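Local coordinates for protein alpha-amylase G-6 (PDB 2C3G) that probably binds starch, as the family 26 carbohydrate-binding module of a larger alpha-amylase, at residues G6-F11 and D83-F88; H21-D26 and S37-M42. All coordinates share one frame; numbering follows the deposited sequence.

Contact 1: G6-F11 and D83-F88; sequences GLTIYF and DQDGWF
Tyr10 and Trp87 both turn CG anti to their carbonyl carbons, with chi1 at -62° and -51°, and this shared torsion lays the two aromatic side chains alongside each other on one face of the sheet. The phenol ring lies flat over the six-membered ring of the indole, planes 5° apart and centroids separated by 3.6 Å. Contact is closest where Tyr10 CD2 sits 3.3 Å from Trp87 CE2, and Tyr10 CB adds a CH-pi contact over the same indole face. Trp49 and Tyr45 meet this pair edge-to-face, Trp49 at Trp87 and Tyr45 at Tyr10.

On the reverse face Phe11 and Phe88 also run the same way, Phe11 CE1 approaching the edge of the Phe88 ring at CD2, 4.0 Å off. Beneath the stack the backbones pair in parallel: Phe88 N donates to Tyr10 O at 2.8 Å, while Tyr10 N faces Gly86 O in a bond modelled too short to be read closely. Toward the start of the strand, side chain replaces backbone as acceptor. Asp85 OD2 takes Thr8 N at 2.8 Å, the donor arriving from above the carboxylate plane, whereas Thr8 OG1 turns to Thr53. Beyond it, Leu7 lays CD1 against Gln84 N at 3.7 Å.

Phe11 stacks on Phe64 and Phe88 meets Phe80, both from the facing sheet, so the phenylalanine side looks into the core. A short parallel pairing of the first strand with a late one, inside an otherwise antiparallel sheet, forms part of one layer of the module's beta-sandwich.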
ATOM      1  N   GLY A   6      -8.046   2.774  -9.993  1.00 19.17           N
ATOM      2  CA  GLY A   6      -7.736   3.219  -8.658  1.00 16.51           C
ATOM      3  C   GLY A   6      -6.244   3.335  -8.408  1.00 15.96           C
ATOM      4  O   GLY A   6      -5.479   3.838  -9.251  1.00 10.91           O
ATOM      5  N   LEU A   7      -5.814   2.896  -7.225  1.00 15.57           N
ATOM      6  CA  LEU A   7      -4.389   2.990  -6.923  1.00 16.45           C
ATOM      7  C   LEU A   7      -3.824   1.618  -6.619  1.00 16.36           C
ATOM      8  O   LEU A   7      -4.205   1.007  -5.628  1.00 17.38           O
ATOM      9  CB  LEU A   7      -4.133   4.034  -5.814  1.00 16.24           C
ATOM     10  CG  LEU A   7      -3.490   5.415  -6.111  1.00 17.78           C
ATOM     11  CD1 LEU A   7      -3.562   5.936  -7.549  1.00 11.95           C
ATOM     12  CD2 LEU A   7      -4.008   6.495  -5.168  1.00 16.05           C
ATOM     13  N   THR A   8      -2.982   1.108  -7.518  1.00 16.02           N
ATOM     14  CA  THR A   8      -2.298  -0.171  -7.327  1.00 16.38           C
ATOM     15  C   THR A   8      -0.957   0.100  -6.673  1.00 16.46           C
ATOM     16  O   THR A   8      -0.211   0.978  -7.096  1.00 16.89           O
ATOM     17  CB  THR A   8      -2.077  -0.933  -8.660  1.00 16.21           C
ATOM     18  OG1 THR A   8      -3.337  -1.240  -9.246  1.00 17.33           O
ATOM     19  CG2 THR A   8      -1.446  -2.330  -8.387  1.00 16.25           C
ATOM     20  N   ILE A   9      -0.661  -0.629  -5.615  1.00 17.00           N
ATOM     21  CA  ILE A   9       0.564  -0.405  -4.885  1.00 16.62           C
ATOM     22  C   ILE A   9       1.267  -1.741  -4.747  1.00 16.71           C
ATOM     23  O   ILE A   9       0.633  -2.732  -4.413  1.00 16.75           O
ATOM     24  CB  ILE A   9       0.273   0.348  -3.516  1.00 16.02           C
ATOM     25  CG1 ILE A   9       0.247   1.868  -3.742  1.00 17.56           C
ATOM     26  CG2 ILE A   9       1.411   0.213  -2.520  1.00 15.30           C
ATOM     27  CD1 ILE A   9      -0.994   2.417  -4.235  1.00 18.77           C
ATOM     28  N   TYR A  10       2.560  -1.774  -5.069  1.00 17.01           N
ATOM     29  CA  TYR A  10       3.377  -2.972  -4.884  1.00 17.60           C
ATOM     30  C   TYR A  10       4.394  -2.686  -3.819  1.00 17.45           C
ATOM     31  O   TYR A  10       4.994  -1.623  -3.799  1.00 17.84           O
ATOM     32  CB  TYR A  10       4.121  -3.389  -6.151  1.00 17.52           C
ATOM     33  CG  TYR A  10       3.240  -3.747  -7.308  1.00 17.90           C
ATOM     34  CD1 TYR A  10       2.987  -5.079  -7.630  1.00 17.53           C
ATOM     35  CD2 TYR A  10       2.657  -2.748  -8.079  1.00 17.79           C
ATOM     36  CE1 TYR A  10       2.172  -5.407  -8.714  1.00 20.35           C
ATOM     37  CE2 TYR A  10       1.846  -3.048  -9.151  1.00 19.57           C
ATOM     38  CZ  TYR A  10       1.608  -4.373  -9.461  1.00 22.15           C
ATOM     39  OH  TYR A  10       0.810  -4.659 -10.513  1.00 23.94           O
ATOM     40  N   PHE A  11       4.572  -3.653  -2.932  1.00 17.67           N
ATOM     41  CA  PHE A  11       5.453  -3.496  -1.807  1.00 17.37           C
ATOM     42  C   PHE A  11       6.521  -4.585  -1.786  1.00 17.37           C
ATOM     43  O   PHE A  11       6.210  -5.758  -1.815  1.00 15.42           O
ATOM     44  CB  PHE A  11       4.600  -3.552  -0.541  1.00 17.86           C
ATOM     45  CG  PHE A  11       5.378  -3.389   0.714  1.00 16.75           C
ATOM     46  CD1 PHE A  11       6.331  -2.381   0.828  1.00 17.59           C
ATOM     47  CD2 PHE A  11       5.155  -4.232   1.772  1.00 17.53           C
ATOM     48  CE1 PHE A  11       7.061  -2.224   1.986  1.00 17.90           C
ATOM     49  CE2 PHE A  11       5.885  -4.100   2.932  1.00 19.68           C
ATOM     50  CZ  PHE A  11       6.845  -3.083   3.037  1.00 19.57           C
ATOM     51  N   ASP A  83      -1.970   9.144  -5.023  1.00 22.12           N
ATOM     52  CA  ASP A  83      -1.686  10.009  -6.173  1.00 20.76           C
ATOM     53  C   ASP A  83      -1.282   9.356  -7.513  1.00 19.73           C
ATOM     54  O   ASP A  83      -1.675   9.841  -8.560  1.00 19.96           O
ATOM     55  CB  ASP A  83      -1.119  11.386  -5.793  1.00 21.14           C
ATOM     56  CG  ASP A  83      -0.521  12.142  -6.961  1.00 20.62           C
ATOM     57  OD1 ASP A  83      -1.112  13.153  -7.434  1.00 16.11           O
ATOM     58  OD2 ASP A  83       0.586  11.814  -7.427  1.00 21.46           O
ATOM     59  N   GLN A  84      -0.597   8.219  -7.460  1.00 18.56           N
ATOM     60  CA  GLN A  84      -0.169   7.468  -8.636  1.00 18.17           C
ATOM     61  C   GLN A  84       0.163   6.015  -8.199  1.00 17.76           C
ATOM     62  O   GLN A  84       0.548   5.804  -7.068  1.00 16.96           O
ATOM     63  CB  GLN A  84       1.055   8.157  -9.261  1.00 18.35           C
ATOM     64  CG  GLN A  84       1.504   7.612 -10.605  1.00 16.92           C
ATOM     65  CD  GLN A  84       2.764   8.305 -11.174  1.00 16.90           C
ATOM     66  OE1 GLN A  84       2.970   8.327 -12.405  1.00 18.86           O
ATOM     67  NE2 GLN A  84       3.606   8.821 -10.304  1.00 15.00           N
ATOM     68  N   ASP A  85      -0.017   5.020  -9.075  1.00 17.33           N
ATOM     69  CA  ASP A  85       0.559   3.673  -8.834  1.00 17.44           C
ATOM     70  C   ASP A  85       2.107   3.841  -8.872  1.00 16.90           C
ATOM     71  O   ASP A  85       2.548   4.857  -9.359  1.00 16.52           O
ATOM     72  CB  ASP A  85       0.113   2.689  -9.935  1.00 17.74           C
ATOM     73  CG  ASP A  85      -1.343   2.823 -10.328  1.00 17.80           C
ATOM     74  OD1 ASP A  85      -1.636   2.744 -11.536  1.00 17.52           O
ATOM     75  OD2 ASP A  85      -2.293   2.961  -9.536  1.00 20.71           O
ATOM     76  N   GLY A  86       2.981   2.985  -8.318  1.00 17.02           N
ATOM     77  CA  GLY A  86       2.760   2.072  -7.256  1.00 16.44           C
ATOM     78  C   GLY A  86       3.842   1.066  -6.846  1.00 14.59           C
ATOM     79  O   GLY A  86       3.399   0.151  -6.291  1.00 15.41           O
ATOM     80  N   TRP A  87       5.165   1.173  -7.083  1.00 15.22           N
ATOM     81  CA  TRP A  87       6.155   0.153  -6.548  1.00 14.84           C
ATOM     82  C   TRP A  87       7.152   0.698  -5.526  1.00 15.88           C
ATOM     83  O   TRP A  87       8.050   1.469  -5.872  1.00 16.21           O
ATOM     84  CB  TRP A  87       6.989  -0.594  -7.641  1.00 14.28           C
ATOM     85  CG  TRP A  87       6.224  -1.188  -8.707  1.00 13.80           C
ATOM     86  CD1 TRP A  87       5.445  -0.523  -9.604  1.00 14.73           C
ATOM     87  CD2 TRP A  87       6.112  -2.583  -9.026  1.00 11.70           C
ATOM     88  NE1 TRP A  87       4.850  -1.416 -10.463  1.00 15.87           N
ATOM     89  CE2 TRP A  87       5.246  -2.690 -10.129  1.00 15.61           C
ATOM     90  CE3 TRP A  87       6.662  -3.762  -8.484  1.00 14.77           C
ATOM     91  CZ2 TRP A  87       4.902  -3.934 -10.714  1.00 16.43           C
ATOM     92  CZ3 TRP A  87       6.316  -4.993  -9.042  1.00 13.58           C
ATOM     93  CH2 TRP A  87       5.457  -5.066 -10.163  1.00 15.85           C
ATOM     94  N   PHE A  88       7.036   0.264  -4.269  1.00 16.00           N
ATOM     95  CA  PHE A  88       7.948   0.739  -3.230  1.00 15.94           C
ATOM     96  C   PHE A  88       8.976  -0.303  -2.734  1.00 15.97           C
ATOM     97  O   PHE A  88       8.595  -1.315  -2.202  1.00 15.74           O
ATOM     98  CB  PHE A  88       7.135   1.299  -2.068  1.00 15.63           C
ATOM     99  CG  PHE A  88       7.973   1.881  -0.977  1.00 16.29           C
ATOM    100  CD1 PHE A  88       8.480   3.176  -1.077  1.00 18.62           C
ATOM    101  CD2 PHE A  88       8.274   1.133   0.144  1.00 16.09           C
ATOM    102  CE1 PHE A  88       9.232   3.729  -0.036  1.00 19.38           C
ATOM    103  CE2 PHE A  88       9.018   1.671   1.169  1.00 18.05           C
ATOM    104  CZ  PHE A  88       9.488   2.975   1.086  1.00 19.17           C
TER

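Contact 2: H21-D26 and S37-M42; sequences HLYYYD and SEAPEM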
ATOM      1  N   HIS A  21       0.293  -5.900   5.040  1.00 23.55           N
ATOM      2  CA  HIS A  21      -1.020  -5.244   4.907  1.00 23.29           C
ATOM      3  C   HIS A  21      -0.915  -3.765   4.476  1.00 22.94           C
ATOM      4  O   HIS A  21       0.093  -3.102   4.718  1.00 22.29           O
ATOM      5  CB  HIS A  21      -1.784  -5.316   6.228  1.00 22.84           C
ATOM      6  CG  HIS A  21      -2.165  -6.696   6.630  1.00 22.58           C
ATOM      7  ND1 HIS A  21      -1.266  -7.588   7.173  1.00 24.86           N
ATOM      8  CD2 HIS A  21      -3.348  -7.341   6.570  1.00 22.37           C
ATOM      9  CE1 HIS A  21      -1.884  -8.724   7.439  1.00 24.41           C
ATOM     10  NE2 HIS A  21      -3.148  -8.598   7.084  1.00 25.78           N
ATOM     11  N   LEU A  22      -1.955  -3.255   3.825  1.00 23.61           N
ATOM     12  CA  LEU A  22      -1.907  -1.872   3.341  1.00 23.91           C
ATOM     13  C   LEU A  22      -2.901  -0.980   4.090  1.00 24.25           C
ATOM     14  O   LEU A  22      -4.104  -1.067   3.888  1.00 23.96           O
ATOM     15  CB  LEU A  22      -2.147  -1.792   1.820  1.00 23.43           C
ATOM     16  CG  LEU A  22      -2.002  -0.375   1.229  1.00 23.27           C
ATOM     17  CD1 LEU A  22      -0.542   0.083   1.223  1.00 20.76           C
ATOM     18  CD2 LEU A  22      -2.646  -0.213  -0.154  1.00 21.90           C
ATOM     19  N   TYR A  23      -2.381  -0.109   4.943  1.00 25.03           N
ATOM     20  CA  TYR A  23      -3.219   0.845   5.648  1.00 26.07           C
ATOM     21  C   TYR A  23      -3.232   2.186   4.904  1.00 25.40           C
ATOM     22  O   TYR A  23      -2.182   2.693   4.515  1.00 25.48           O
ATOM     23  CB  TYR A  23      -2.748   1.026   7.106  1.00 26.53           C
ATOM     24  CG  TYR A  23      -3.581   2.043   7.852  1.00 28.65           C
ATOM     25  CD1 TYR A  23      -4.918   1.793   8.132  1.00 27.66           C
ATOM     26  CD2 TYR A  23      -3.039   3.275   8.241  1.00 29.18           C
ATOM     27  CE1 TYR A  23      -5.687   2.723   8.787  1.00 28.32           C
ATOM     28  CE2 TYR A  23      -3.804   4.205   8.910  1.00 29.19           C
ATOM     29  CZ  TYR A  23      -5.129   3.924   9.171  1.00 29.87           C
ATOM     30  OH  TYR A  23      -5.914   4.839   9.828  1.00 31.98           O
ATOM     31  N   TYR A  24      -4.428   2.738   4.720  1.00 25.13           N
ATOM     32  CA  TYR A  24      -4.644   3.989   3.968  1.00 25.05           C
ATOM     33  C   TYR A  24      -5.832   4.796   4.502  1.00 25.36           C
ATOM     34  O   TYR A  24      -6.848   4.244   4.926  1.00 24.87           O
ATOM     35  CB  TYR A  24      -4.837   3.727   2.466  1.00 24.30           C
ATOM     36  CG  TYR A  24      -6.032   2.869   2.144  1.00 23.12           C
ATOM     37  CD1 TYR A  24      -5.931   1.482   2.166  1.00 22.71           C
ATOM     38  CD2 TYR A  24      -7.264   3.442   1.814  1.00 23.23           C
ATOM     39  CE1 TYR A  24      -7.012   0.685   1.888  1.00 23.17           C
ATOM     40  CE2 TYR A  24      -8.369   2.648   1.519  1.00 24.16           C
ATOM     41  CZ  TYR A  24      -8.231   1.258   1.567  1.00 23.80           C
ATOM     42  OH  TYR A  24      -9.298   0.435   1.275  1.00 23.44           O
ATOM     43  N   TYR A  25      -5.683   6.117   4.458  1.00 26.17           N
ATOM     44  CA  TYR A  25      -6.699   7.035   4.956  1.00 26.74           C
ATOM     45  C   TYR A  25      -6.769   8.267   4.036  1.00 27.15           C
ATOM     46  O   TYR A  25      -6.234   8.241   2.929  1.00 26.99           O
ATOM     47  CB  TYR A  25      -6.417   7.414   6.424  1.00 26.75           C
ATOM     48  CG  TYR A  25      -5.042   8.007   6.654  1.00 26.52           C
ATOM     49  CD1 TYR A  25      -3.926   7.190   6.751  1.00 26.97           C
ATOM     50  CD2 TYR A  25      -4.861   9.382   6.784  1.00 26.94           C
ATOM     51  CE1 TYR A  25      -2.676   7.705   6.963  1.00 28.99           C
ATOM     52  CE2 TYR A  25      -3.589   9.917   6.996  1.00 28.00           C
ATOM     53  CZ  TYR A  25      -2.502   9.069   7.087  1.00 27.97           C
ATOM     54  OH  TYR A  25      -1.222   9.545   7.287  1.00 30.27           O
ATOM     55  N   ASP A  26      -7.370   9.358   4.516  1.00 27.88           N
ATOM     56  CA  ASP A  26      -7.847  10.436   3.645  1.00 28.56           C
ATOM     57  C   ASP A  26      -7.713  10.175   2.140  1.00 27.65           C
ATOM     58  O   ASP A  26      -6.842  10.683   1.467  1.00 26.93           O
ATOM     59  CB  ASP A  26      -7.569  11.904   4.137  1.00 30.00           C
ATOM     60  CG  ASP A  26      -6.096  12.334   4.086  1.00 32.70           C
ATOM     61  OD1 ASP A  26      -5.349  12.017   5.044  1.00 36.08           O
ATOM     62  OD2 ASP A  26      -5.624  13.087   3.194  1.00 34.31           O
ATOM     63  N   SER A  37      -6.127  -2.334  12.095  1.00 36.63           N
ATOM     64  CA  SER A  37      -6.102  -3.778  12.290  1.00 36.50           C
ATOM     65  C   SER A  37      -6.947  -4.519  11.250  1.00 36.35           C
ATOM     66  O   SER A  37      -6.830  -5.739  11.127  1.00 36.84           O
ATOM     67  CB  SER A  37      -6.598  -4.130  13.701  1.00 36.74           C
ATOM     68  OG  SER A  37      -8.022  -4.257  13.720  1.00 36.16           O
ATOM     69  N   GLU A  38      -7.803  -3.785  10.535  1.00 35.53           N
ATOM     70  CA  GLU A  38      -8.610  -4.333   9.443  1.00 34.98           C
ATOM     71  C   GLU A  38      -8.067  -3.970   8.038  1.00 33.66           C
ATOM     72  O   GLU A  38      -8.692  -4.293   7.023  1.00 33.08           O
ATOM     73  CB  GLU A  38     -10.083  -3.937   9.609  1.00 35.41           C
ATOM     74  CG  GLU A  38     -10.699  -3.088   8.492  1.00 38.30           C
ATOM     75  CD  GLU A  38     -12.214  -2.950   8.605  1.00 42.49           C
ATOM     76  OE1 GLU A  38     -12.896  -3.988   8.814  1.00 44.73           O
ATOM     77  OE2 GLU A  38     -12.734  -1.805   8.483  1.00 44.06           O
ATOM     78  N   ALA A  39      -6.907  -3.302   7.996  1.00 32.55           N
ATOM     79  CA  ALA A  39      -6.176  -3.057   6.746  1.00 31.05           C
ATOM     80  C   ALA A  39      -6.111  -4.322   5.865  1.00 30.17           C
ATOM     81  O   ALA A  39      -5.852  -5.430   6.372  1.00 30.54           O
ATOM     82  CB  ALA A  39      -4.767  -2.515   7.031  1.00 31.12           C
ATOM     83  N   PRO A  40      -6.382  -4.163   4.571  1.00 28.64           N
ATOM     84  CA  PRO A  40      -6.367  -5.287   3.635  1.00 27.80           C
ATOM     85  C   PRO A  40      -5.000  -5.937   3.522  1.00 26.61           C
ATOM     86  O   PRO A  40      -3.974  -5.249   3.528  1.00 26.08           O
ATOM     87  CB  PRO A  40      -6.726  -4.641   2.291  1.00 27.98           C
ATOM     88  CG  PRO A  40      -7.410  -3.350   2.636  1.00 28.39           C
ATOM     89  CD  PRO A  40      -6.738  -2.898   3.902  1.00 29.00           C
ATOM     90  N   GLU A  41      -5.011  -7.263   3.418  1.00 25.53           N
ATOM     91  CA  GLU A  41      -3.833  -8.037   3.047  1.00 25.32           C
ATOM     92  C   GLU A  41      -3.318  -7.614   1.676  1.00 23.63           C
ATOM     93  O   GLU A  41      -4.085  -7.335   0.764  1.00 23.68           O
ATOM     94  CB  GLU A  41      -4.152  -9.545   3.046  1.00 25.84           C
ATOM     95  CG  GLU A  41      -2.942 -10.478   3.005  1.00 28.28           C
ATOM     96  CD  GLU A  41      -3.302 -11.912   2.578  1.00 32.96           C
ATOM     97  OE1 GLU A  41      -4.400 -12.399   2.955  1.00 34.02           O
ATOM     98  OE2 GLU A  41      -2.495 -12.555   1.852  1.00 31.92           O
ATOM     99  N   MET A  42      -2.001  -7.558   1.565  1.00 22.51           N
ATOM    100  CA  MET A  42      -1.351  -7.385   0.280  1.00 21.08           C
ATOM    101  C   MET A  42      -1.060  -8.735  -0.351  1.00 20.15           C
ATOM    102  O   MET A  42      -0.205  -9.460   0.089  1.00 20.81           O
ATOM    103  CB  MET A  42      -0.113  -6.505   0.419  1.00 20.58           C
ATOM    104  CG  MET A  42      -0.464  -5.067   0.730  1.00 19.85           C
ATOM    105  SD  MET A  42       0.946  -4.023   0.599  1.00 18.98           S
ATOM    106  CE  MET A  42       0.926  -3.695  -1.120  1.00 16.52           C
TER
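Leu22 and Met42 form the apolar centre, Leu22 CB lying 3.8 Å from Met42 CG. The setting is one side of a beta-sandwich: strand 21-25 is at the margin of the three-stranded antiparallel sheet, and the irregular segment 37-42 passes along it on the way to strand 43-46 of the other sheet. Leu22 reaches on to Phe64 of its own sheet and to His52 and Ile54 of the opposing one, so this centre belongs to the interior between the layers.

Farther along, the Ala39 methyl is directed at the strand and packs beside Tyr23, CB to CB 4.1 Å, near the plane of the phenol ring at its edge. Tyr24 holds CG between its backbone N and carbonyl carbon (chi1 61°), which brings CE1 to 4.1 Å from Pro40 CD, the two side chains crossing at about a right angle. The Leu22 carbonyl is buried here without a polar partner: Ala39 CB is 3.5 Å from its O, and Pro40 CD is closer still.

The His21 imidazole meets the loop through its carbon edge, CD2 standing 3.2 Å from Ala39 O, near the ring plane. With an alanine at His21 the imidazole that lies beside Ala39 and Glu41 is gone, which would probably open a gap there and cost the weak bond from ND1 to Thr19 O. At the single bridge between His21 and Glu41, one backbone hydrogen bond joins the segments, Leu22 N to Pro40 O at 2.9 Å.

Contact 2 is nested within the chain loop that contact 1 closes, and the two lie on opposite sides of the chain's centre, their centres 13 Å apart. They nevertheless meet in the core. The bent end of Met42 makes the link, its CE 3.4 Å from Ile9 O and 3.7 Å from Phe11 CB, while Leu22 CD1 packs on Ile9 CG2 at 4.2 Å. Strand 6-12 thus packs on strand 20-28 through Ile9 and Leu22, and on the loop before strand 43-46 through Met42. Cadmium ions lie about 8 Å from the side chain of Trp87 and about 5 Å from that of Pro40, but the cadmium ligands Asp15, Asp48, Asp89 and His93 belong to neither contact.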